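Local coordinates for uncharacterized protein (Bacteroides ovatus, PDB 3NQK), which is of unknown function but pairs an E-set-like N-terminal region with a BT_3044-like C-terminal region, both rich in beta strands, at residues S168-Y174 and K293-S299; D58-D64 and L127-D133. One frame throughout, in Å; residues are numbered along the deposited sequence.

Interaction 1: residues S168-Y174 and K293-S299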
ATOM      1  N   SER A 168      23.406  24.255   5.448  1.00 43.78           N
ATOM      2  CA  SER A 168      23.232  25.712   5.630  1.00 46.07           C
ATOM      3  C   SER A 168      23.215  26.113   7.091  1.00 44.84           C
ATOM      4  O   SER A 168      22.911  27.264   7.414  1.00 46.17           O
ATOM      5  CB  SER A 168      21.948  26.198   4.954  1.00 46.32           C
ATOM      6  OG  SER A 168      22.119  26.305   3.563  1.00 51.28           O
HETATM    7  N   MSE A 169      23.498  25.163   7.983  1.00 42.89           N
HETATM    8  CA  MSE A 169      23.538  25.458   9.421  1.00 41.52           C
HETATM    9  C   MSE A 169      24.960  25.731   9.825  1.00 40.24           C
HETATM   10  O   MSE A 169      25.828  24.852   9.718  1.00 41.93           O
HETATM   11  CB  MSE A 169      22.985  24.293  10.246  1.00 39.83           C
HETATM   12  CG  MSE A 169      22.949  24.591  11.740  1.00 43.10           C
HETATM   13 SE   MSE A 169      22.446  23.097  12.801  0.75 40.30          SE
HETATM   14  CE  MSE A 169      24.082  22.069  12.569  1.00 31.38           C
ATOM     15  N   LYS A 170      25.212  26.942  10.277  1.00 38.85           N
ATOM     16  CA  LYS A 170      26.549  27.339  10.673  1.00 39.36           C
ATOM     17  C   LYS A 170      26.691  27.358  12.183  1.00 39.18           C
ATOM     18  O   LYS A 170      25.779  27.799  12.908  1.00 40.89           O
ATOM     19  CB  LYS A 170      26.886  28.706  10.099  1.00 41.38           C
ATOM     20  CG  LYS A 170      27.060  28.726   8.560  1.00 43.80           C
ATOM     21  CD  LYS A 170      27.633  30.052   8.109  1.00 50.84           C
ATOM     22  CE  LYS A 170      28.084  30.017   6.670  1.00 56.85           C
ATOM     23  NZ  LYS A 170      29.008  31.164   6.380  1.00 61.40           N
ATOM     24  N   VAL A 171      27.832  26.885  12.664  1.00 37.57           N
ATOM     25  CA  VAL A 171      28.100  26.857  14.083  1.00 36.55           C
ATOM     26  C   VAL A 171      29.378  27.630  14.411  1.00 37.24           C
ATOM     27  O   VAL A 171      30.483  27.233  14.041  1.00 39.30           O
ATOM     28  CB  VAL A 171      28.203  25.447  14.564  1.00 36.73           C
ATOM     29  CG1 VAL A 171      28.553  25.416  16.039  1.00 37.36           C
ATOM     30  CG2 VAL A 171      26.868  24.706  14.295  1.00 32.43           C
ATOM     31  N   TYR A 172      29.209  28.758  15.069  1.00 38.88           N
ATOM     32  CA  TYR A 172      30.329  29.635  15.406  1.00 37.77           C
ATOM     33  C   TYR A 172      30.751  29.443  16.850  1.00 37.96           C
ATOM     34  O   TYR A 172      29.911  29.381  17.741  1.00 37.76           O
ATOM     35  CB  TYR A 172      29.927  31.089  15.215  1.00 37.48           C
ATOM     36  CG  TYR A 172      29.369  31.431  13.841  1.00 40.66           C
ATOM     37  CD1 TYR A 172      28.009  31.303  13.571  1.00 40.07           C
ATOM     38  CD2 TYR A 172      30.193  31.959  12.841  1.00 40.28           C
ATOM     39  CE1 TYR A 172      27.483  31.667  12.335  1.00 43.16           C
ATOM     40  CE2 TYR A 172      29.679  32.311  11.600  1.00 47.76           C
ATOM     41  CZ  TYR A 172      28.319  32.163  11.355  1.00 48.33           C
ATOM     42  OH  TYR A 172      27.802  32.504  10.132  1.00 58.72           O
ATOM     43  N   THR A 173      32.056  29.412  17.082  1.00 37.66           N
ATOM     44  CA  THR A 173      32.599  29.317  18.429  1.00 36.19           C
ATOM     45  C   THR A 173      32.741  30.690  19.041  1.00 38.20           C
ATOM     46  O   THR A 173      33.288  31.556  18.440  1.00 41.03           O
ATOM     47  CB  THR A 173      33.999  28.713  18.401  1.00 35.81           C
ATOM     48  OG1 THR A 173      33.946  27.411  17.840  1.00 30.00           O
ATOM     49  CG2 THR A 173      34.580  28.641  19.798  1.00 28.98           C
ATOM     50  N   TYR A 174      32.287  30.870  20.260  1.00 40.95           N
ATOM     51  CA  TYR A 174      32.553  32.122  20.961  1.00 43.07           C
ATOM     52  C   TYR A 174      34.016  32.199  21.327  1.00 45.84           C
ATOM     53  O   TYR A 174      34.545  31.322  22.018  1.00 44.61           O
ATOM     54  CB  TYR A 174      31.718  32.238  22.231  1.00 43.99           C
ATOM     55  CG  TYR A 174      30.319  32.775  22.014  1.00 44.35           C
ATOM     56  CD1 TYR A 174      29.343  32.001  21.397  1.00 48.00           C
ATOM     57  CD2 TYR A 174      29.956  34.023  22.488  1.00 48.75           C
ATOM     58  CE1 TYR A 174      28.043  32.478  21.224  1.00 45.20           C
ATOM     59  CE2 TYR A 174      28.657  34.509  22.323  1.00 52.25           C
ATOM     60  CZ  TYR A 174      27.710  33.726  21.695  1.00 47.24           C
ATOM     61  OH  TYR A 174      26.439  34.197  21.534  1.00 49.04           O
ATOM     62  N   LYS A 293      31.064  27.861  24.350  1.00 39.30           N
ATOM     63  CA  LYS A 293      29.790  28.418  23.888  1.00 40.45           C
ATOM     64  C   LYS A 293      29.755  28.482  22.366  1.00 40.23           C
ATOM     65  O   LYS A 293      30.741  28.849  21.734  1.00 39.05           O
ATOM     66  CB  LYS A 293      29.611  29.824  24.469  1.00 43.23           C
ATOM     67  CG  LYS A 293      28.205  30.413  24.325  1.00 52.29           C
ATOM     68  CD  LYS A 293      28.080  31.749  25.085  1.00 57.15           C
ATOM     69  CE  LYS A 293      26.619  32.188  25.214  1.00 64.94           C
ATOM     70  NZ  LYS A 293      26.458  33.327  26.174  1.00 65.21           N
ATOM     71  N   TYR A 294      28.607  28.154  21.779  1.00 39.06           N
ATOM     72  CA  TYR A 294      28.462  28.206  20.339  1.00 35.44           C
ATOM     73  C   TYR A 294      27.250  28.986  19.954  1.00 36.21           C
ATOM     74  O   TYR A 294      26.233  28.915  20.615  1.00 36.10           O
ATOM     75  CB  TYR A 294      28.341  26.805  19.746  1.00 32.80           C
ATOM     76  CG  TYR A 294      29.555  25.914  19.951  1.00 33.71           C
ATOM     77  CD1 TYR A 294      30.691  26.051  19.165  1.00 32.36           C
ATOM     78  CD2 TYR A 294      29.522  24.886  20.866  1.00 33.87           C
ATOM     79  CE1 TYR A 294      31.790  25.223  19.354  1.00 40.08           C
ATOM     80  CE2 TYR A 294      30.594  24.051  21.048  1.00 35.64           C
ATOM     81  CZ  TYR A 294      31.724  24.218  20.310  1.00 40.74           C
ATOM     82  OH  TYR A 294      32.788  23.367  20.532  1.00 46.00           O
ATOM     83  N   ARG A 295      27.358  29.726  18.855  1.00 36.57           N
ATOM     84  CA  ARG A 295      26.206  30.313  18.227  1.00 38.51           C
ATOM     85  C   ARG A 295      25.847  29.460  17.024  1.00 36.76           C
ATOM     86  O   ARG A 295      26.686  29.224  16.168  1.00 39.12           O
ATOM     87  CB  ARG A 295      26.511  31.732  17.770  1.00 41.22           C
ATOM     88  CG  ARG A 295      25.424  32.346  16.851  1.00 42.81           C
ATOM     89  CD  ARG A 295      24.130  32.522  17.584  1.00 45.31           C
ATOM     90  NE  ARG A 295      24.260  33.513  18.637  1.00 53.14           N
ATOM     91  CZ  ARG A 295      24.087  34.820  18.461  1.00 60.51           C
ATOM     92  NH1 ARG A 295      23.729  35.298  17.274  1.00 57.95           N
ATOM     93  NH2 ARG A 295      24.254  35.647  19.477  1.00 67.21           N
ATOM     94  N   VAL A 296      24.609  28.974  16.979  1.00 34.95           N
ATOM     95  CA  VAL A 296      24.126  28.152  15.848  1.00 33.59           C
ATOM     96  C   VAL A 296      23.134  28.964  15.056  1.00 35.95           C
ATOM     97  O   VAL A 296      22.182  29.497  15.621  1.00 38.18           O
ATOM     98  CB  VAL A 296      23.398  26.901  16.335  1.00 32.85           C
ATOM     99  CG1 VAL A 296      23.054  25.995  15.153  1.00 32.61           C
ATOM    100  CG2 VAL A 296      24.227  26.155  17.358  1.00 29.05           C
ATOM    101  N   ALA A 297      23.328  29.061  13.753  1.00 35.67           N
ATOM    102  CA  ALA A 297      22.433  29.880  12.937  1.00 37.29           C
ATOM    103  C   ALA A 297      22.323  29.368  11.524  1.00 38.39           C
ATOM    104  O   ALA A 297      23.323  29.017  10.911  1.00 38.11           O
ATOM    105  CB  ALA A 297      22.907  31.319  12.925  1.00 35.58           C
ATOM    106  N   GLY A 298      21.095  29.380  10.992  1.00 39.97           N
ATOM    107  CA  GLY A 298      20.845  29.014   9.594  1.00 41.87           C
ATOM    108  C   GLY A 298      19.550  28.239   9.413  1.00 41.53           C
ATOM    109  O   GLY A 298      18.524  28.546  10.050  1.00 43.39           O
ATOM    110  N   SER A 299      19.596  27.226   8.556  1.00 40.68           N
ATOM    111  CA  SER A 299      18.440  26.379   8.317  1.00 41.08           C
ATOM    112  C   SER A 299      18.831  24.942   8.028  1.00 38.82           C
ATOM    113  O   SER A 299      19.971  24.644   7.714  1.00 37.38           O
ATOM    114  CB  SER A 299      17.636  26.910   7.144  1.00 42.64           C
ATOM    115  OG  SER A 299      18.404  26.872   5.945  1.00 48.39           O
TER
HETATM  116  O   HOH W   1      20.885  23.062   5.123  1.00 29.03           O
HETATM  117  O   HOH W   2      33.386  29.834  24.317  1.00 46.64           O
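Tyr174 lays its ring across the side chain of Lys293, and this pair together with Arg295 buries the most surface in the contact. The lysine runs out fully extended with CG anti to its backbone N (chi1 -167°), which carries Lys293 CD over the middle of the ring, 3.7 Å from the centroid of the Tyr174 ring: a CH-pi contact over one face. NZ continues past the ring and adds at most a weak cation-pi attraction. At the ring's edge, in its plane, lies the carbonyl carbon of Tyr294. Arg295 bends at chi2 and chi3, turning its guanidinium 60° from the tyrosine ring, and NH2 gives Tyr174 OH a weak hydrogen bond of 3.3 Å. The stronger grip on Arg295 comes from salt bridges to Asp276 and Glu274. An alanine in place of Tyr174 is likely to leave the Lys293 chain without the surface it lies on and Arg295 NH2 without its hydroxyl partner. Along the backbone, Tyr174 N bonds Lys293 O at 2.9 Å. On the face opposite Tyr172 and Arg295, Val171 CG1 meets the Tyr294 ring and its CG2 meets Val296 CG1. This is regular antiparallel beta pairing, with strand 292-307 between strands 169-175 and 264-279.

Interaction 2: residues D58-D64 and L127-D133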
ATOM      1  N   ASP A  58       0.321 -24.167  14.525  1.00 59.28           N
ATOM      2  CA  ASP A  58       0.249 -23.175  15.562  1.00 59.52           C
ATOM      3  C   ASP A  58       1.664 -22.722  15.822  1.00 57.18           C
ATOM      4  O   ASP A  58       2.463 -23.469  16.371  1.00 59.87           O
ATOM      5  CB  ASP A  58      -0.389 -23.759  16.834  1.00 60.08           C
ATOM      6  CG  ASP A  58      -1.905 -23.908  16.712  1.00 65.74           C
ATOM      7  OD1 ASP A  58      -2.590 -22.896  16.394  1.00 66.92           O
ATOM      8  OD2 ASP A  58      -2.413 -25.029  16.941  1.00 76.84           O
ATOM      9  N   ILE A  59       1.992 -21.519  15.359  1.00 53.12           N
ATOM     10  CA  ILE A  59       3.350 -20.995  15.450  1.00 50.62           C
ATOM     11  C   ILE A  59       3.504 -20.166  16.693  1.00 50.39           C
ATOM     12  O   ILE A  59       2.638 -19.365  17.017  1.00 53.21           O
ATOM     13  CB  ILE A  59       3.690 -20.145  14.204  1.00 49.99           C
ATOM     14  CG1 ILE A  59       3.677 -21.033  12.950  1.00 53.86           C
ATOM     15  CG2 ILE A  59       5.064 -19.462  14.360  1.00 52.98           C
ATOM     16  CD1 ILE A  59       3.495 -20.277  11.650  1.00 52.94           C
ATOM     17  N   HIS A  60       4.598 -20.363  17.408  1.00 50.12           N
ATOM     18  CA  HIS A  60       4.832 -19.616  18.648  1.00 49.51           C
ATOM     19  C   HIS A  60       5.954 -18.616  18.466  1.00 46.54           C
ATOM     20  O   HIS A  60       7.024 -18.957  17.952  1.00 46.73           O
ATOM     21  CB  HIS A  60       5.160 -20.569  19.796  1.00 51.69           C
ATOM     22  CG  HIS A  60       4.026 -21.479  20.169  1.00 57.71           C
ATOM     23  ND1 HIS A  60       3.291 -21.319  21.326  1.00 66.30           N
ATOM     24  CD2 HIS A  60       3.508 -22.561  19.541  1.00 57.67           C
ATOM     25  CE1 HIS A  60       2.369 -22.264  21.393  1.00 69.07           C
ATOM     26  NE2 HIS A  60       2.479 -23.031  20.322  1.00 60.05           N
ATOM     27  N   ILE A  61       5.698 -17.368  18.882  1.00 44.45           N
ATOM     28  CA  ILE A  61       6.671 -16.292  18.778  1.00 42.41           C
ATOM     29  C   ILE A  61       7.041 -15.808  20.172  1.00 44.74           C
ATOM     30  O   ILE A  61       6.178 -15.673  21.035  1.00 48.99           O
ATOM     31  CB  ILE A  61       6.098 -15.086  18.024  1.00 42.34           C
ATOM     32  CG1 ILE A  61       5.277 -15.528  16.799  1.00 43.62           C
ATOM     33  CG2 ILE A  61       7.205 -14.148  17.627  1.00 34.72           C
ATOM     34  CD1 ILE A  61       6.093 -16.036  15.696  1.00 49.98           C
ATOM     35  N   ALA A  62       8.312 -15.504  20.380  1.00 44.74           N
ATOM     36  CA  ALA A  62       8.770 -15.000  21.678  1.00 45.85           C
ATOM     37  C   ALA A  62       9.837 -13.942  21.502  1.00 45.54           C
ATOM     38  O   ALA A  62      10.598 -13.960  20.518  1.00 42.27           O
ATOM     39  CB  ALA A  62       9.302 -16.148  22.549  1.00 46.30           C
ATOM     40  N   VAL A  63       9.861 -12.989  22.431  1.00 45.96           N
ATOM     41  CA  VAL A  63      10.894 -11.987  22.457  1.00 47.57           C
ATOM     42  C   VAL A  63      12.213 -12.697  22.805  1.00 50.78           C
ATOM     43  O   VAL A  63      12.224 -13.608  23.618  1.00 52.88           O
ATOM     44  CB  VAL A  63      10.574 -10.905  23.498  1.00 48.48           C
ATOM     45  CG1 VAL A  63      11.699  -9.877  23.581  1.00 43.66           C
ATOM     46  CG2 VAL A  63       9.242 -10.234  23.163  1.00 47.81           C
ATOM     47  N   ASP A  64      13.297 -12.333  22.122  1.00 52.39           N
ATOM     48  CA  ASP A  64      14.581 -13.027  22.291  1.00 54.71           C
ATOM     49  C   ASP A  64      15.663 -12.086  22.823  1.00 57.46           C
ATOM     50  O   ASP A  64      16.431 -11.499  22.057  1.00 54.33           O
ATOM     51  CB  ASP A  64      15.029 -13.654  20.968  1.00 54.54           C
ATOM     52  CG  ASP A  64      16.306 -14.495  21.111  1.00 57.16           C
ATOM     53  OD1 ASP A  64      16.727 -14.773  22.256  1.00 65.19           O
ATOM     54  OD2 ASP A  64      16.865 -14.900  20.073  1.00 55.85           O
ATOM     55  N   LEU A 127      13.137  -4.654  18.679  1.00 36.20           N
ATOM     56  CA  LEU A 127      12.235  -5.692  19.164  1.00 37.77           C
ATOM     57  C   LEU A 127      12.649  -6.987  18.534  1.00 37.90           C
ATOM     58  O   LEU A 127      12.405  -7.203  17.343  1.00 38.09           O
ATOM     59  CB  LEU A 127      10.791  -5.365  18.770  1.00 37.31           C
ATOM     60  CG  LEU A 127       9.735  -6.380  19.187  1.00 37.49           C
ATOM     61  CD1 LEU A 127       9.761  -6.571  20.670  1.00 31.68           C
ATOM     62  CD2 LEU A 127       8.345  -5.922  18.732  1.00 37.07           C
ATOM     63  N   PRO A 128      13.345  -7.830  19.289  1.00 38.17           N
ATOM     64  CA  PRO A 128      13.874  -9.077  18.764  1.00 40.08           C
ATOM     65  C   PRO A 128      12.878 -10.198  18.867  1.00 40.94           C
ATOM     66  O   PRO A 128      12.485 -10.576  19.975  1.00 41.23           O
ATOM     67  CB  PRO A 128      15.049  -9.350  19.672  1.00 39.74           C
ATOM     68  CG  PRO A 128      14.638  -8.802  20.955  1.00 38.38           C
ATOM     69  CD  PRO A 128      13.802  -7.587  20.649  1.00 39.03           C
ATOM     70  N   LEU A 129      12.466 -10.724  17.716  1.00 40.88           N
ATOM     71  CA  LEU A 129      11.488 -11.804  17.663  1.00 41.77           C
ATOM     72  C   LEU A 129      12.124 -13.059  17.141  1.00 42.40           C
ATOM     73  O   LEU A 129      12.914 -13.026  16.199  1.00 41.55           O
ATOM     74  CB  LEU A 129      10.322 -11.424  16.764  1.00 41.20           C
ATOM     75  CG  LEU A 129       9.580 -10.153  17.165  1.00 42.08           C
ATOM     76  CD1 LEU A 129       8.494  -9.818  16.142  1.00 39.86           C
ATOM     77  CD2 LEU A 129       8.998 -10.303  18.537  1.00 36.56           C
ATOM     78  N   THR A 130      11.790 -14.171  17.770  1.00 43.40           N
ATOM     79  CA  THR A 130      12.267 -15.459  17.351  1.00 44.70           C
ATOM     80  C   THR A 130      11.076 -16.418  17.306  1.00 44.36           C
ATOM     81  O   THR A 130      10.103 -16.263  18.062  1.00 42.24           O
ATOM     82  CB  THR A 130      13.357 -16.006  18.332  1.00 46.81           C
ATOM     83  OG1 THR A 130      14.016 -17.140  17.756  1.00 53.60           O
ATOM     84  CG2 THR A 130      12.731 -16.414  19.662  1.00 53.19           C
ATOM     85  N   ILE A 131      11.118 -17.356  16.381  1.00 45.85           N
ATOM     86  CA  ILE A 131      10.088 -18.375  16.281  1.00 46.81           C
ATOM     87  C   ILE A 131      10.563 -19.573  17.034  1.00 50.19           C
ATOM     88  O   ILE A 131      11.417 -20.321  16.546  1.00 51.50           O
ATOM     89  CB  ILE A 131       9.834 -18.763  14.831  1.00 45.99           C
ATOM     90  CG1 ILE A 131       9.162 -17.616  14.107  1.00 48.05           C
ATOM     91  CG2 ILE A 131       8.962 -20.016  14.751  1.00 49.99           C
ATOM     92  CD1 ILE A 131       8.872 -17.894  12.705  1.00 55.03           C
ATOM     93  N   VAL A 132      10.024 -19.762  18.236  1.00 51.42           N
ATOM     94  CA  VAL A 132      10.453 -20.852  19.102  1.00 53.70           C
ATOM     95  C   VAL A 132       9.804 -22.230  18.734  1.00 55.51           C
ATOM     96  O   VAL A 132      10.231 -23.259  19.234  1.00 58.42           O
ATOM     97  CB  VAL A 132      10.194 -20.509  20.611  1.00 54.42           C
ATOM     98  CG1 VAL A 132      10.920 -19.236  20.985  1.00 51.68           C
ATOM     99  CG2 VAL A 132       8.703 -20.368  20.896  1.00 53.26           C
ATOM    100  N   ASP A 133       8.789 -22.216  17.858  1.00 55.49           N
ATOM    101  CA  ASP A 133       8.114 -23.473  17.375  1.00 56.94           C
ATOM    102  C   ASP A 133       7.367 -23.195  16.068  1.00 54.96           C
ATOM    103  O   ASP A 133       6.444 -22.383  16.046  1.00 53.95           O
ATOM    104  CB  ASP A 133       7.128 -24.013  18.430  1.00 57.34           C
ATOM    105  CG  ASP A 133       6.322 -25.261  17.930  1.00 61.78           C
ATOM    106  OD1 ASP A 133       6.787 -25.970  17.003  1.00 63.65           O
ATOM    107  OD2 ASP A 133       5.243 -25.532  18.493  1.00 59.95           O
TER
HETATM  108  O   HOH W   3       1.982 -25.634  18.614  1.00 53.33           O
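Leu127 touches Val63 lightly, its CD1 4.5 Å from Val63 CG2. Pro128 does more. Its ring CG lies 3.4 Å from Asp64 O, and its own carbonyl O accepts Asp64 N, which stands 40° out of the carbonyl plane. Asp64 is the N-cap of helix 65-76, with OD2 bonded to Thr67 OG1, so the bond from Asp64 N to Pro128 O fixes the start of the helix against strand 125-133. Leu129 follows on the face shared with Ile61 and Val63, its CB against Ile61 CG2. Thr130 turns to the other face and exchanges two backbone bonds with Ala62, Thr130 N to Ala62 O and Ala62 N to Thr130 O, both 3.0 Å. Its CG2, set by chi1 between the backbone N and the carbonyl carbon, sits 3.8 Å from Asp64 CB. Ile131 returns to the apolar face, meeting Ile61 CD1 with CG1 and Ile59 CG2 with CG2. Here a beta bulge shifts the register by one: Val132 N makes a weak bond to His60 O, and Val132 CG1 packs 3.8 Å from Ala62 CB. Asp133 resumes the pairing, its O taking His60 N at 3.1 Å. Its carboxylate lies beside the imidazole, the planes 14° apart, and a water links OD2 to His60 NE2 and Asp58 O; His60 ND1 bonds Glu97. Strand 57-63 is flanked by strand 98-101 and strand 125-133 by strand 149-157, while Ile59 packs on Val13, Ile61 on Phe15 and Ile131 on both, all of strand 12-15, and Leu129 on Leu110 and Ile112 of strand 107-115.

After strands 12-15, 27-32 and 38-48 the chain enters strand 57-63, passes through helix 65-76 and several short strands, and returns at strand 125-133, where interaction 2 closes a loop of 62 residues within the DUF4973 region. It then enters the BT_3044-like C-terminal region with strand 149-157, which still pairs with strand 125-133. Interaction 1 opens at strand 169-175 and closes after 118 intervening residues, when strand 292-307 comes back beside it. The two contacts are in series, neither nested nor crossed. Interaction 2 belongs to a mixed sheet and interaction 1 to an antiparallel one; their centres lie 48 Å apart, on opposite sides of the chain's centre.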